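Local coordinates for MHC class I antigen (Ctenopharyngodon idella, PDB 5H5Z), which probably presents peptides to T cells as the heavy chain of a bony fish MHC class I molecule, paired with beta-2-microglobulin, at residues 33-37 and 38-42; 141-145 and 146-150; 153-157 and 158-162. All blocks are in the same frame, centred on the assembly; numbering follows the deposited sequence.

Interaction 1. Residues 33-37 and 38-42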
ATOM      1  N   MET A  33     -11.437   6.384   3.408  1.00 19.17           N
ATOM      2  CA  MET A  33     -12.170   6.193   4.665  1.00 20.21           C
ATOM      3  C   MET A  33     -11.276   5.539   5.712  1.00 18.56           C
ATOM      4  O   MET A  33     -10.440   4.698   5.373  1.00 20.52           O
ATOM      5  CB  MET A  33     -13.411   5.328   4.407  1.00 24.16           C
ATOM      6  CG  MET A  33     -14.249   4.975   5.630  1.00 31.04           C
ATOM      7  SD  MET A  33     -13.586   3.586   6.569  1.00 36.50           S
ATOM      8  CE  MET A  33     -13.819   2.241   5.432  1.00 33.00           C
ATOM      9  N   TYR A  34     -11.472   5.919   6.975  1.00 19.22           N
ATOM     10  CA  TYR A  34     -10.830   5.260   8.115  1.00 17.25           C
ATOM     11  C   TYR A  34     -11.832   5.034   9.256  1.00 20.36           C
ATOM     12  O   TYR A  34     -12.699   5.870   9.490  1.00 21.17           O
ATOM     13  CB  TYR A  34      -9.660   6.099   8.627  1.00 19.73           C
ATOM     14  CG  TYR A  34      -8.968   5.492   9.824  1.00 23.03           C
ATOM     15  CD1 TYR A  34      -8.043   4.465   9.660  1.00 23.97           C
ATOM     16  CD2 TYR A  34      -9.249   5.930  11.120  1.00 24.07           C
ATOM     17  CE1 TYR A  34      -7.402   3.899  10.746  1.00 25.48           C
ATOM     18  CE2 TYR A  34      -8.612   5.367  12.215  1.00 27.40           C
ATOM     19  CZ  TYR A  34      -7.689   4.352  12.017  1.00 26.40           C
ATOM     20  OH  TYR A  34      -7.046   3.782  13.082  1.00 27.69           O
ATOM     21  N   PHE A  35     -11.694   3.910   9.960  1.00 19.39           N
ATOM     22  CA  PHE A  35     -12.431   3.648  11.199  1.00 19.39           C
ATOM     23  C   PHE A  35     -11.553   2.842  12.139  1.00 21.27           C
ATOM     24  O   PHE A  35     -10.840   1.937  11.705  1.00 23.85           O
ATOM     25  CB  PHE A  35     -13.719   2.862  10.908  1.00 21.99           C
ATOM     26  CG  PHE A  35     -14.505   2.463  12.144  1.00 23.00           C
ATOM     27  CD1 PHE A  35     -14.198   1.295  12.844  1.00 22.30           C
ATOM     28  CD2 PHE A  35     -15.572   3.237  12.589  1.00 24.39           C
ATOM     29  CE1 PHE A  35     -14.924   0.922  13.976  1.00 23.18           C
ATOM     30  CE2 PHE A  35     -16.307   2.868  13.710  1.00 26.00           C
ATOM     31  CZ  PHE A  35     -15.986   1.711  14.409  1.00 22.69           C
ATOM     32  N   ASP A  36     -11.607   3.168  13.426  1.00 23.12           N
ATOM     33  CA  ASP A  36     -11.079   2.258  14.435  1.00 24.65           C
ATOM     34  C   ASP A  36     -11.931   2.209  15.699  1.00 26.74           C
ATOM     35  O   ASP A  36     -12.772   3.083  15.931  1.00 25.19           O
ATOM     36  CB  ASP A  36      -9.570   2.472  14.711  1.00 26.88           C
ATOM     37  CG  ASP A  36      -9.270   3.698  15.564  1.00 30.81           C
ATOM     38  OD1 ASP A  36      -9.999   3.973  16.540  1.00 31.73           O
ATOM     39  OD2 ASP A  36      -8.257   4.370  15.274  1.00 32.64           O
ATOM     40  N   SER A  37     -11.712   1.169  16.502  1.00 26.19           N
ATOM     41  CA  SER A  37     -12.527   0.919  17.689  1.00 27.89           C
ATOM     42  C   SER A  37     -12.150   1.783  18.902  1.00 29.87           C
ATOM     43  O   SER A  37     -12.823   1.730  19.939  1.00 32.29           O
ATOM     44  CB  SER A  37     -12.506  -0.570  18.047  1.00 26.77           C
ATOM     45  OG  SER A  37     -11.177  -1.041  18.168  1.00 27.82           O
ATOM     46  N   ASN A  38     -11.083   2.569  18.774  1.00 30.71           N
ATOM     47  CA  ASN A  38     -10.741   3.566  19.788  1.00 33.43           C
ATOM     48  C   ASN A  38     -11.577   4.836  19.638  1.00 32.36           C
ATOM     49  O   ASN A  38     -12.158   5.315  20.607  1.00 34.30           O
ATOM     50  CB  ASN A  38      -9.248   3.905  19.752  1.00 34.21           C
ATOM     51  CG  ASN A  38      -8.384   2.816  20.365  1.00 38.91           C
ATOM     52  OD1 ASN A  38      -8.856   1.994  21.150  1.00 42.34           O
ATOM     53  ND2 ASN A  38      -7.103   2.814  20.014  1.00 41.65           N
ATOM     54  N   SER A  39     -11.636   5.376  18.422  1.00 32.39           N
ATOM     55  CA  SER A  39     -12.453   6.561  18.159  1.00 30.44           C
ATOM     56  C   SER A  39     -13.926   6.200  17.976  1.00 31.70           C
ATOM     57  O   SER A  39     -14.801   7.021  18.245  1.00 33.87           O
ATOM     58  CB  SER A  39     -11.935   7.324  16.937  1.00 34.32           C
ATOM     59  OG  SER A  39     -12.249   6.647  15.731  1.00 34.22           O
ATOM     60  N   MET A  40     -14.181   4.969  17.526  1.00 30.35           N
ATOM     61  CA  MET A  40     -15.528   4.477  17.191  1.00 30.48           C
ATOM     62  C   MET A  40     -16.245   5.351  16.166  1.00 32.44           C
ATOM     63  O   MET A  40     -17.474   5.470  16.190  1.00 30.74           O
ATOM     64  CB  MET A  40     -16.398   4.302  18.449  1.00 29.54           C
ATOM     65  CG  MET A  40     -16.010   3.130  19.330  1.00 34.37           C
ATOM     66  SD  MET A  40     -16.274   1.517  18.558  1.00 41.78           S
ATOM     67  CE  MET A  40     -16.086   0.464  19.994  1.00 44.32           C
ATOM     68  N   LYS A  41     -15.475   5.962  15.268  1.00 29.82           N
ATOM     69  CA  LYS A  41     -16.032   6.886  14.287  1.00 29.58           C
ATOM     70  C   LYS A  41     -15.402   6.670  12.920  1.00 28.11           C
ATOM     71  O   LYS A  41     -14.179   6.597  12.801  1.00 27.20           O
ATOM     72  CB  LYS A  41     -15.854   8.348  14.739  1.00 31.21           C
ATOM     73  CG  LYS A  41     -16.581   8.715  16.035  1.00 34.80           C
ATOM     74  CD  LYS A  41     -18.104   8.682  15.896  1.00 43.92           C
ATOM     75  CE  LYS A  41     -18.816   8.621  17.250  1.00 52.03           C
ATOM     76  NZ  LYS A  41     -19.151   7.241  17.741  1.00 44.49           N
ATOM     77  N   ALA A  42     -16.244   6.543  11.899  1.00 25.04           N
ATOM     78  CA  ALA A  42     -15.776   6.486  10.517  1.00 22.53           C
ATOM     79  C   ALA A  42     -15.585   7.905  10.002  1.00 23.94           C
ATOM     80  O   ALA A  42     -16.476   8.756  10.155  1.00 25.65           O
ATOM     81  CB  ALA A  42     -16.766   5.735   9.643  1.00 23.01           C
TER
HETATM   82  O   HOH W   1      -6.366   4.403  17.568  1.00 46.64           O
HETATM   83  O   HOH W   2      -9.856  -0.582  20.428  1.00 38.11           O

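Interaction 2. Residues 141-145 and 146-150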
ATOM      1  N   HIS A 141     -19.811 -24.518   6.715  1.00 26.19           N
ATOM      2  CA  HIS A 141     -21.153 -25.100   6.850  1.00 26.13           C
ATOM      3  C   HIS A 141     -22.164 -24.134   7.470  1.00 27.59           C
ATOM      4  O   HIS A 141     -23.304 -24.044   7.009  1.00 30.13           O
ATOM      5  CB  HIS A 141     -21.116 -26.407   7.648  1.00 26.97           C
ATOM      6  CG  HIS A 141     -20.340 -27.504   6.984  1.00 30.51           C
ATOM      7  ND1 HIS A 141     -20.436 -27.778   5.636  1.00 31.03           N
ATOM      8  CD2 HIS A 141     -19.467 -28.407   7.490  1.00 31.60           C
ATOM      9  CE1 HIS A 141     -19.647 -28.794   5.338  1.00 31.20           C
ATOM     10  NE2 HIS A 141     -19.051 -29.197   6.446  1.00 31.91           N
ATOM     11  N   LYS A 142     -21.739 -23.416   8.509  1.00 28.33           N
ATOM     12  CA  LYS A 142     -22.589 -22.423   9.161  1.00 30.39           C
ATOM     13  C   LYS A 142     -23.001 -21.339   8.175  1.00 31.35           C
ATOM     14  O   LYS A 142     -24.180 -20.985   8.086  1.00 33.03           O
ATOM     15  CB  LYS A 142     -21.870 -21.791  10.358  1.00 35.54           C
ATOM     16  CG  LYS A 142     -22.702 -20.744  11.088  1.00 40.51           C
ATOM     17  CD  LYS A 142     -21.848 -19.892  12.010  1.00 44.94           C
ATOM     18  CE  LYS A 142     -22.646 -18.714  12.541  1.00 46.98           C
ATOM     19  NZ  LYS A 142     -21.984 -18.092  13.718  1.00 46.91           N
ATOM     20  N   TRP A 143     -22.026 -20.821   7.430  1.00 27.39           N
ATOM     21  CA  TRP A 143     -22.289 -19.725   6.496  1.00 27.27           C
ATOM     22  C   TRP A 143     -23.143 -20.148   5.307  1.00 28.56           C
ATOM     23  O   TRP A 143     -23.980 -19.375   4.832  1.00 31.50           O
ATOM     24  CB  TRP A 143     -20.975 -19.083   6.061  1.00 26.07           C
ATOM     25  CG  TRP A 143     -20.446 -18.138   7.098  1.00 24.23           C
ATOM     26  CD1 TRP A 143     -20.900 -17.989   8.384  1.00 28.53           C
ATOM     27  CD2 TRP A 143     -19.358 -17.224   6.952  1.00 23.04           C
ATOM     28  NE1 TRP A 143     -20.170 -17.032   9.038  1.00 28.79           N
ATOM     29  CE2 TRP A 143     -19.215 -16.544   8.184  1.00 26.64           C
ATOM     30  CE3 TRP A 143     -18.495 -16.901   5.898  1.00 25.48           C
ATOM     31  CZ2 TRP A 143     -18.246 -15.563   8.391  1.00 24.93           C
ATOM     32  CZ3 TRP A 143     -17.521 -15.933   6.108  1.00 25.08           C
ATOM     33  CH2 TRP A 143     -17.405 -15.276   7.346  1.00 24.83           C
ATOM     34  N   GLU A 144     -22.961 -21.384   4.854  1.00 30.66           N
ATOM     35  CA  GLU A 144     -23.791 -21.923   3.782  1.00 32.15           C
ATOM     36  C   GLU A 144     -25.253 -22.143   4.226  1.00 34.76           C
ATOM     37  O   GLU A 144     -26.178 -21.960   3.432  1.00 37.09           O
ATOM     38  CB  GLU A 144     -23.131 -23.154   3.141  1.00 31.63           C
ATOM     39  CG  GLU A 144     -22.018 -22.751   2.178  1.00 33.44           C
ATOM     40  CD  GLU A 144     -20.997 -23.840   1.870  1.00 30.97           C
ATOM     41  OE1 GLU A 144     -21.275 -25.032   2.086  1.00 38.77           O
ATOM     42  OE2 GLU A 144     -19.897 -23.488   1.387  1.00 37.14           O
ATOM     43  N   ALA A 145     -25.457 -22.475   5.502  1.00 34.59           N
ATOM     44  CA  ALA A 145     -26.807 -22.570   6.077  1.00 37.65           C
ATOM     45  C   ALA A 145     -27.465 -21.197   6.241  1.00 35.18           C
ATOM     46  O   ALA A 145     -28.685 -21.070   6.122  1.00 36.11           O
ATOM     47  CB  ALA A 145     -26.773 -23.302   7.413  1.00 36.22           C
ATOM     48  N   LEU A 146     -26.655 -20.171   6.505  1.00 31.63           N
ATOM     49  CA  LEU A 146     -27.163 -18.815   6.734  1.00 28.63           C
ATOM     50  C   LEU A 146     -27.229 -17.951   5.468  1.00 29.91           C
ATOM     51  O   LEU A 146     -27.570 -16.766   5.542  1.00 30.31           O
ATOM     52  CB  LEU A 146     -26.355 -18.112   7.835  1.00 27.53           C
ATOM     53  CG  LEU A 146     -26.477 -18.683   9.255  1.00 30.17           C
ATOM     54  CD1 LEU A 146     -25.403 -18.100  10.156  1.00 32.81           C
ATOM     55  CD2 LEU A 146     -27.862 -18.459   9.855  1.00 32.94           C
ATOM     56  N   ALA A 147     -26.914 -18.555   4.319  1.00 26.80           N
ATOM     57  CA  ALA A 147     -26.929 -17.890   3.003  1.00 27.88           C
ATOM     58  C   ALA A 147     -25.998 -16.675   2.898  1.00 27.25           C
ATOM     59  O   ALA A 147     -26.278 -15.716   2.154  1.00 29.11           O
ATOM     60  CB  ALA A 147     -28.353 -17.532   2.584  1.00 28.34           C
ATOM     61  N   VAL A 148     -24.881 -16.739   3.622  1.00 29.59           N
ATOM     62  CA  VAL A 148     -23.901 -15.651   3.677  1.00 28.65           C
ATOM     63  C   VAL A 148     -23.309 -15.345   2.299  1.00 26.39           C
ATOM     64  O   VAL A 148     -23.133 -14.176   1.952  1.00 25.93           O
ATOM     65  CB  VAL A 148     -22.774 -15.942   4.703  1.00 28.72           C
ATOM     66  CG1 VAL A 148     -21.699 -14.862   4.659  1.00 25.83           C
ATOM     67  CG2 VAL A 148     -23.349 -16.044   6.109  1.00 27.79           C
ATOM     68  N   ALA A 149     -23.012 -16.388   1.521  1.00 25.42           N
ATOM     69  CA  ALA A 149     -22.489 -16.225   0.156  1.00 25.50           C
ATOM     70  C   ALA A 149     -23.447 -15.427  -0.721  1.00 24.97           C
ATOM     71  O   ALA A 149     -23.037 -14.535  -1.474  1.00 22.97           O
ATOM     72  CB  ALA A 149     -22.212 -17.580  -0.474  1.00 27.60           C
ATOM     73  N   GLU A 150     -24.732 -15.751  -0.619  1.00 26.83           N
ATOM     74  CA  GLU A 150     -25.754 -15.037  -1.375  1.00 27.42           C
ATOM     75  C   GLU A 150     -25.782 -13.547  -1.028  1.00 24.61           C
ATOM     76  O   GLU A 150     -25.843 -12.700  -1.930  1.00 26.45           O
ATOM     77  CB  GLU A 150     -27.131 -15.679  -1.164  1.00 27.53           C
ATOM     78  CG  GLU A 150     -27.343 -16.997  -1.905  1.00 31.81           C
ATOM     79  CD  GLU A 150     -26.782 -18.214  -1.179  1.00 34.72           C
ATOM     80  OE1 GLU A 150     -26.036 -18.054  -0.187  1.00 35.82           O
ATOM     81  OE2 GLU A 150     -27.093 -19.347  -1.607  1.00 39.39           O
TER
HETATM   82  O   HOH W   3     -22.972 -18.971   2.312  1.00 30.09           O
HETATM   83  O   HOH W   4     -27.727 -21.057   1.190  1.00 47.20           O

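Interaction 3. Residues 153-157 and 158-162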
ATOM      1  N   LYS A 153     -22.482 -11.902  -2.329  1.00 20.08           N
ATOM      2  CA  LYS A 153     -22.607 -11.754  -3.787  1.00 20.71           C
ATOM      3  C   LYS A 153     -23.544 -10.604  -4.165  1.00 22.04           C
ATOM      4  O   LYS A 153     -23.223  -9.804  -5.057  1.00 21.75           O
ATOM      5  CB  LYS A 153     -23.068 -13.070  -4.425  1.00 24.80           C
ATOM      6  CG  LYS A 153     -23.317 -13.014  -5.927  1.00 28.75           C
ATOM      7  CD  LYS A 153     -24.004 -14.286  -6.401  1.00 35.52           C
ATOM      8  CE  LYS A 153     -24.424 -14.211  -7.861  1.00 41.29           C
ATOM      9  NZ  LYS A 153     -23.265 -14.331  -8.789  1.00 39.64           N
ATOM     10  N   GLY A 154     -24.693 -10.518  -3.492  1.00 20.82           N
ATOM     11  CA  GLY A 154     -25.625  -9.408  -3.702  1.00 21.20           C
ATOM     12  C   GLY A 154     -24.964  -8.061  -3.470  1.00 21.89           C
ATOM     13  O   GLY A 154     -25.087  -7.142  -4.291  1.00 23.75           O
ATOM     14  N   TYR A 155     -24.257  -7.940  -2.348  1.00 22.12           N
ATOM     15  CA  TYR A 155     -23.500  -6.729  -2.047  1.00 20.90           C
ATOM     16  C   TYR A 155     -22.448  -6.407  -3.118  1.00 20.22           C
ATOM     17  O   TYR A 155     -22.364  -5.269  -3.598  1.00 19.07           O
ATOM     18  CB  TYR A 155     -22.828  -6.811  -0.666  1.00 20.95           C
ATOM     19  CG  TYR A 155     -21.844  -5.684  -0.459  1.00 19.92           C
ATOM     20  CD1 TYR A 155     -22.276  -4.422  -0.040  1.00 20.73           C
ATOM     21  CD2 TYR A 155     -20.483  -5.860  -0.739  1.00 20.22           C
ATOM     22  CE1 TYR A 155     -21.382  -3.377   0.116  1.00 19.62           C
ATOM     23  CE2 TYR A 155     -19.584  -4.821  -0.592  1.00 20.68           C
ATOM     24  CZ  TYR A 155     -20.035  -3.586  -0.160  1.00 21.04           C
ATOM     25  OH  TYR A 155     -19.138  -2.560  -0.004  1.00 20.46           O
ATOM     26  N   LEU A 156     -21.640  -7.402  -3.481  1.00 20.26           N
ATOM     27  CA  LEU A 156     -20.530  -7.174  -4.418  1.00 18.25           C
ATOM     28  C   LEU A 156     -20.994  -6.735  -5.805  1.00 20.22           C
ATOM     29  O   LEU A 156     -20.405  -5.837  -6.413  1.00 21.71           O
ATOM     30  CB  LEU A 156     -19.658  -8.429  -4.543  1.00 19.61           C
ATOM     31  CG  LEU A 156     -18.804  -8.821  -3.334  1.00 19.06           C
ATOM     32  CD1 LEU A 156     -18.134 -10.165  -3.592  1.00 19.55           C
ATOM     33  CD2 LEU A 156     -17.768  -7.757  -3.004  1.00 18.52           C
ATOM     34  N   GLU A 157     -22.042  -7.377  -6.301  1.00 20.56           N
ATOM     35  CA  GLU A 157     -22.503  -7.154  -7.669  1.00 23.50           C
ATOM     36  C   GLU A 157     -23.449  -5.963  -7.800  1.00 24.63           C
ATOM     37  O   GLU A 157     -23.640  -5.443  -8.897  1.00 26.59           O
ATOM     38  CB  GLU A 157     -23.152  -8.422  -8.226  1.00 23.81           C
ATOM     39  CG  GLU A 157     -22.178  -9.588  -8.323  1.00 25.15           C
ATOM     40  CD  GLU A 157     -22.796 -10.854  -8.880  1.00 30.05           C
ATOM     41  OE1 GLU A 157     -24.018 -10.886  -9.116  1.00 32.39           O
ATOM     42  OE2 GLU A 157     -22.045 -11.829  -9.085  1.00 33.67           O
ATOM     43  N   ASN A 158     -24.034  -5.533  -6.689  1.00 22.32           N
ATOM     44  CA  ASN A 158     -25.015  -4.452  -6.737  1.00 22.88           C
ATOM     45  C   ASN A 158     -24.585  -3.251  -5.908  1.00 21.17           C
ATOM     46  O   ASN A 158     -24.069  -2.277  -6.452  1.00 22.06           O
ATOM     47  CB  ASN A 158     -26.394  -4.969  -6.326  1.00 24.18           C
ATOM     48  CG  ASN A 158     -26.862  -6.129  -7.187  1.00 25.99           C
ATOM     49  OD1 ASN A 158     -26.764  -7.294  -6.787  1.00 28.69           O
ATOM     50  ND2 ASN A 158     -27.360  -5.821  -8.378  1.00 22.72           N
ATOM     51  N   THR A 159     -24.759  -3.343  -4.592  1.00 21.69           N
ATOM     52  CA  THR A 159     -24.443  -2.253  -3.665  1.00 22.13           C
ATOM     53  C   THR A 159     -23.031  -1.671  -3.857  1.00 20.08           C
ATOM     54  O   THR A 159     -22.856  -0.447  -3.958  1.00 18.97           O
ATOM     55  CB  THR A 159     -24.611  -2.734  -2.213  1.00 24.28           C
ATOM     56  OG1 THR A 159     -25.886  -3.380  -2.070  1.00 25.35           O
ATOM     57  CG2 THR A 159     -24.499  -1.574  -1.228  1.00 25.28           C
ATOM     58  N   CYS A 160     -22.036  -2.554  -3.899  1.00 19.52           N
ATOM     59  CA  CYS A 160     -20.631  -2.159  -4.064  1.00 17.85           C
ATOM     60  C   CYS A 160     -20.406  -1.359  -5.358  1.00 18.19           C
ATOM     61  O   CYS A 160     -19.777  -0.291  -5.341  1.00 18.36           O
ATOM     62  CB  CYS A 160     -19.729  -3.401  -4.026  1.00 18.67           C
ATOM     63  SG  CYS A 160     -17.953  -3.066  -3.953  1.00 22.49           S
ATOM     64  N   ILE A 161     -20.918  -1.884  -6.469  1.00 18.27           N
ATOM     65  CA  ILE A 161     -20.775  -1.249  -7.788  1.00 19.97           C
ATOM     66  C   ILE A 161     -21.548   0.072  -7.859  1.00 19.36           C
ATOM     67  O   ILE A 161     -21.062   1.063  -8.416  1.00 20.93           O
ATOM     68  CB  ILE A 161     -21.190  -2.228  -8.920  1.00 20.46           C
ATOM     69  CG1 ILE A 161     -20.176  -3.381  -9.047  1.00 19.50           C
ATOM     70  CG2 ILE A 161     -21.394  -1.514 -10.252  1.00 21.92           C
ATOM     71  CD1 ILE A 161     -18.774  -2.966  -9.490  1.00 21.77           C
ATOM     72  N   GLU A 162     -22.740   0.100  -7.274  1.00 19.96           N
ATOM     73  CA  GLU A 162     -23.545   1.328  -7.259  1.00 19.63           C
ATOM     74  C   GLU A 162     -22.788   2.472  -6.577  1.00 19.82           C
ATOM     75  O   GLU A 162     -22.739   3.607  -7.089  1.00 21.84           O
ATOM     76  CB  GLU A 162     -24.894   1.069  -6.579  1.00 24.50           C
ATOM     77  CG  GLU A 162     -25.817   0.161  -7.381  1.00 25.03           C
ATOM     78  CD  GLU A 162     -26.928  -0.449  -6.547  1.00 37.38           C
ATOM     79  OE1 GLU A 162     -27.276   0.116  -5.485  1.00 46.43           O
ATOM     80  OE2 GLU A 162     -27.461  -1.502  -6.957  1.00 47.11           O
TER

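Interaction 1. Residues 33-37 and 38-42
Asp36 meets the backbone of Asn38 and Ser39 because its CG lies between its own backbone N and carbonyl carbon (chi1 76°), a rotation that swings the carboxylate over the turn that follows. Phe35 takes another rotamer: its CG stands anti to the backbone N (chi1 176°), and the ring lies along the returning chain. Asp36 OD1 accepts a nearly straight hydrogen bond from Ser39 N (2.9 Å, 169° at the hydrogen), the donor arriving almost in line with the C-O bond, and a weak one from Asn38 N. The main chain of Asp36 closes the loop as well, since Met40 N donates to Asp36 O at 2.8 Å. The other oxygen, OD2, receives Tyr34 OH on its anti lone pair at 2.6 Å, and a water joins it to Asn38 ND2. Both carboxylate oxygens are thus held and the group's rotation is fixed. Phe35 presents an edge to Ala42, with CD2 3.4 Å from Ala42 N, while Met40 SD makes an oblique Met-aromatic contact, 4.2 Å from Phe35 CZ. Tyr34 also packs against Asp54 of beta-2-microglobulin. The turn joins antiparallel strands 30-36 and 43-44, neighbours in the sheet, with strand 21-27 on the other flank of 30-36 and helix 55-82 packed against Phe35 and Met40.

Interaction 2. Residues 141-145 and 146-150
Val148 lays its CG2 methyl over one face of the Trp143 indole, 4.0 Å from the centroid of the five-membered ring, a CH-pi contact. CG1, anti to the backbone N (chi1 175°), lies 4.0 Å from Trp143 CE3; the two methyls spread along the indole, CG2 over the five-membered ring and CG1 toward the six-membered ring. Alongside, Leu146 CD1 crosses the extended Lys142 chain, four residues earlier, 3.7 Å from Lys142 CE. Behind these side chains lies the backbone that positions them. Val148 N donates a fairly straight bond to Trp143 O (3.0 Å, 164°), and Leu146 N donates to Lys142 O; a water that gives a weak bond to Trp143 O also accepts from Ala149 N. Farther out, Trp143 meets Trp129 and Tyr112 edge-to-face, and its NE1 bonds to the backbone of the bound peptide, as does Lys142 NZ, which also forms a salt bridge there. Ala147, with positive phi (59°), ends helix 134-145 in a Schellman motif and at once serves as N-cap of helix 148-170. Such a break in the alpha-2 helix, with a lysine and a tryptophan gripping the peptide backbone, is characteristic of the C-terminal end of the class I groove.

Interaction 3. Residues 153-157 and 158-162
Asn158 opens the second half of this helical stretch by bringing its CB to 3.3 Å from Gly154 O, to which its backbone N gives a weak hydrogen bond. Its backbone departs from regular helical angles (phi -120°), just after the wider pi-type turn at 155-157. Thr159 follows with its CB and CG2 obliquely against the CD1 and CE1 atoms of the Tyr155 ring; CB comes within 3.6 Å of Tyr155 CD1, the two side chains crossing at about a right angle. Thr159 N lies near Tyr155 O, but at a poor angle, and the acceptor is taken instead by Cys160 N. That bond is short and straight (2.8 Å, 171° at the hydrogen), runs almost in line with the carbonyl, and spans five residues, as a pi turn requires. Cys160 also sets its CB over one face of the Tyr155 ring, 4.1 Å from the centroid, while Cys160 SG makes an oblique sulfur-aromatic contact, 5.0 Å from the ring centroid of Tyr155. The tyrosine reaches this place because its CG is anti to the backbone N (chi1 169°), folding the ring forward along the helix. Ile161 then turns CG1 to the carbonyl of Leu156, 3.6 Å from its O, and its side chain touches Cys98 and Leu100 on strand 90-100. Within the first half, Lys153 NZ and Glu157 OE2 form a salt bridge of 2.8 Å, which Lys124 extends by pairing with the same oxygen. Cys160 is disulfide-bonded to Cys98 on the groove floor, and Tyr155 OH is hydrogen-bonded to the backbone of the bound peptide. A disulfide-tethered cysteine thus lies over the ring of a tyrosine whose hydroxyl bonds the peptide, which is consistent with a restricted ring position.

All three interactions belong to the alpha-1/alpha-2 peptide-binding platform. Interaction 1 turns a sheet strand beneath helix 55-82, on the other side of the groove from helix 148-170, which interactions 2 and 3 share; its nearest atoms are about 9 Å from interaction 3. Centres of interactions 2 and 3 lie about 17 Å apart: one forms the break where that helix starts, the other a wide turn farther along. All are partly buried round one buried aromatic residue each, interaction 3 most (four of eight touching residues, against three of nine and two of seven in interactions 1 and 2). A carboxylate organises interaction 1; methyl and CB groups over ring faces dominate the other two, both touching the peptide.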